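Long-range contact in alpha-n-acetylglucosaminidase family protein (Clostridium perfringens, PDB 4A41), which is an alpha-N-acetylglucosaminidase of glycoside hydrolase family 89, here represented by a family 32 carbohydrate-binding module that binds galactose: residues 42-47 / 58-63. Residues are numbered along the deposited sequence; the frame is centred on the assembly and turned at random. Where two conformers were deposited one is given.
Sequences GNEGLA and IWHTKY. With GAL (beta-D-galactopyranose), chain C.
Two backbone hydrogen bonds join loop residues 43-45 to segment 58-63, which holds the edge strand: Ile-58 N donates to Asn-43 O (2.7 Å) and His-60 N to Gly-45 O (3.0 Å), while Ile-58 O accepts CA-H contacts from Glu-44 and Gly-45, which are linked by a cis peptide. Glu-44 works through both carboxylate oxygens. Its OE2 accepts a very short hydrogen bond from Tyr-63 OH (2.4 Å), lying in the phenol plane at the ring edge with the carboxylate turned 84° from that ring; its OE1 accepts from O3 of the galactose (2.6 Å). Ile-58 CG1 packs alongside the Glu-44 stem, 3.6 Å from CB, and its CD1 reaches OE1. Tyr-63 offers one face to the sugar, with galactose C6 3.6 Å above the ring centre, a CH-pi type of approach. The His-60 ring swings out anti to its own N (chi1 -165°), and NE2 hydrogen-bonds galactose O4 (2.7 Å). The rotation of the ring is held by the bond from ND1 to Thr-61 O, which lies in the ring plane, along a lone pair of the carbonyl (N-H...O 168°). Away from the sugar, Trp-59 sets CD1 against Ala-47 CA and donates NE1 to Ser-36 O. Arg-91 and Asn-96 also hydrogen-bond the galactose. Such a site, built from the 42-47 loop and from the edge strand with the turn after it, in the beta-sandwich of an F5/8 type C domain, reads O3 and the axial O4 together, consistent with galactose selectivity; since one carboxylate grips both Tyr-63 and O3, it would probably help to hold the Tyr-63 ring and the O3 contact in step.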
# COMPACT_ATOMS: atom_id res chain seq x y z
N GLY A 42 -3.58 -17.68 -4.77
CA GLY A 42 -2.41 -17.86 -5.64
C GLY A 42 -1.46 -16.66 -5.66
O GLY A 42 -0.40 -16.64 -5.03
N ASN A 43 -1.86 -15.65 -6.39
CA ASN A 43 -1.04 -14.44 -6.49
C ASN A 43 -1.68 -13.26 -5.80
O ASN A 43 -1.28 -12.12 -6.01
CB ASN A 43 -0.79 -14.14 -7.96
CG ASN A 43 0.27 -15.02 -8.55
OD1 ASN A 43 1.16 -15.54 -7.86
ND2 ASN A 43 0.18 -15.19 -9.86
N GLU A 44 -2.68 -13.54 -4.99
CA GLU A 44 -3.43 -12.52 -4.25
C GLU A 44 -4.15 -13.29 -3.12
O GLU A 44 -4.27 -14.51 -3.21
CB GLU A 44 -4.44 -11.79 -5.19
CG GLU A 44 -5.66 -12.61 -5.59
CD GLU A 44 -6.54 -11.94 -6.64
OE1 GLU A 44 -6.01 -11.19 -7.48
OE2 GLU A 44 -7.75 -12.19 -6.64
N GLY A 45 -4.65 -12.63 -2.07
CA GLY A 45 -4.59 -11.18 -1.93
C GLY A 45 -4.09 -10.77 -0.56
O GLY A 45 -4.43 -9.68 -0.10
N LEU A 46 -3.29 -11.63 0.09
CA LEU A 46 -2.78 -11.33 1.43
C LEU A 46 -1.96 -10.05 1.44
O LEU A 46 -1.22 -9.78 0.49
CB LEU A 46 -1.90 -12.46 1.94
CG LEU A 46 -2.63 -13.79 2.07
CD1 LEU A 46 -1.62 -14.84 2.60
CD2 LEU A 46 -3.85 -13.70 2.99
N ALA A 47 -2.11 -9.24 2.49
CA ALA A 47 -1.30 -8.01 2.64
C ALA A 47 0.21 -8.22 2.47
O ALA A 47 0.91 -7.38 1.84
CB ALA A 47 -1.57 -7.38 3.99
N ILE A 58 0.09 -9.84 -5.37
CA ILE A 58 -0.53 -8.58 -4.96
C ILE A 58 -1.32 -8.73 -3.68
O ILE A 58 -1.91 -9.78 -3.40
CB ILE A 58 -1.45 -8.00 -6.10
CG1 ILE A 58 -2.74 -8.83 -6.27
CG2 ILE A 58 -0.63 -7.85 -7.42
CD1 ILE A 58 -3.65 -8.38 -7.41
N TRP A 59 -1.32 -7.67 -2.86
CA TRP A 59 -2.40 -7.49 -1.88
C TRP A 59 -3.64 -7.13 -2.67
O TRP A 59 -3.56 -6.39 -3.66
CB TRP A 59 -2.07 -6.32 -0.95
CG TRP A 59 -3.25 -5.83 -0.16
CD1 TRP A 59 -4.00 -6.54 0.74
CD2 TRP A 59 -3.81 -4.51 -0.19
NE1 TRP A 59 -5.00 -5.74 1.26
CE2 TRP A 59 -4.90 -4.49 0.71
CE3 TRP A 59 -3.49 -3.32 -0.90
CZ2 TRP A 59 -5.68 -3.35 0.93
CZ3 TRP A 59 -4.26 -2.18 -0.67
CH2 TRP A 59 -5.33 -2.20 0.25
N HIS A 60 -4.78 -7.66 -2.25
CA HIS A 60 -6.07 -7.26 -2.86
C HIS A 60 -7.10 -7.26 -1.74
O HIS A 60 -7.10 -8.16 -0.87
CB HIS A 60 -6.48 -8.30 -3.93
CG HIS A 60 -7.57 -7.87 -4.88
ND1 HIS A 60 -8.88 -7.64 -4.49
CD2 HIS A 60 -7.55 -7.69 -6.23
CE1 HIS A 60 -9.61 -7.36 -5.55
NE2 HIS A 60 -8.84 -7.38 -6.62
N THR A 61 -7.97 -6.25 -1.73
CA THR A 61 -9.03 -6.21 -0.74
C THR A 61 -9.91 -7.47 -0.89
O THR A 61 -10.01 -8.05 -1.98
CB THR A 61 -9.91 -4.93 -0.90
OG1 THR A 61 -10.25 -4.74 -2.29
CG2 THR A 61 -9.14 -3.68 -0.39
N LYS A 62 -10.56 -7.85 0.21
CA LYS A 62 -11.47 -9.01 0.24
C LYS A 62 -12.64 -8.82 -0.71
O LYS A 62 -13.30 -7.78 -0.71
CB LYS A 62 -11.98 -9.23 1.66
CG LYS A 62 -13.10 -10.29 1.81
CD LYS A 62 -12.61 -11.66 1.40
CE LYS A 62 -13.61 -12.73 1.77
NZ LYS A 62 -13.55 -13.03 3.22
N TYR A 63 -12.91 -9.85 -1.51
CA TYR A 63 -14.08 -9.81 -2.37
C TYR A 63 -14.90 -11.11 -2.17
O TYR A 63 -14.52 -11.96 -1.36
CB TYR A 63 -13.70 -9.48 -3.81
CG TYR A 63 -12.72 -10.42 -4.45
CD1 TYR A 63 -13.17 -11.56 -5.13
CD2 TYR A 63 -11.34 -10.18 -4.40
CE1 TYR A 63 -12.25 -12.43 -5.73
CE2 TYR A 63 -10.42 -11.04 -5.00
CZ TYR A 63 -10.89 -12.16 -5.68
OH TYR A 63 -10.01 -13.02 -6.28
C1 GAL C . -10.79 -10.95 -11.04
C2 GAL C . -9.36 -10.48 -10.83
C3 GAL C . -9.07 -10.56 -9.32
C4 GAL C . -10.13 -9.77 -8.55
C5 GAL C . -11.52 -10.29 -8.92
C6 GAL C . -12.62 -9.54 -8.18
O1 GAL C . -11.07 -10.79 -12.41
O2 GAL C . -8.44 -11.26 -11.58
O3 GAL C . -7.75 -10.07 -9.11
O4 GAL C . -10.02 -8.37 -8.89
O5 GAL C . -11.66 -10.11 -10.31
O6 GAL C . -13.90 -10.12 -8.41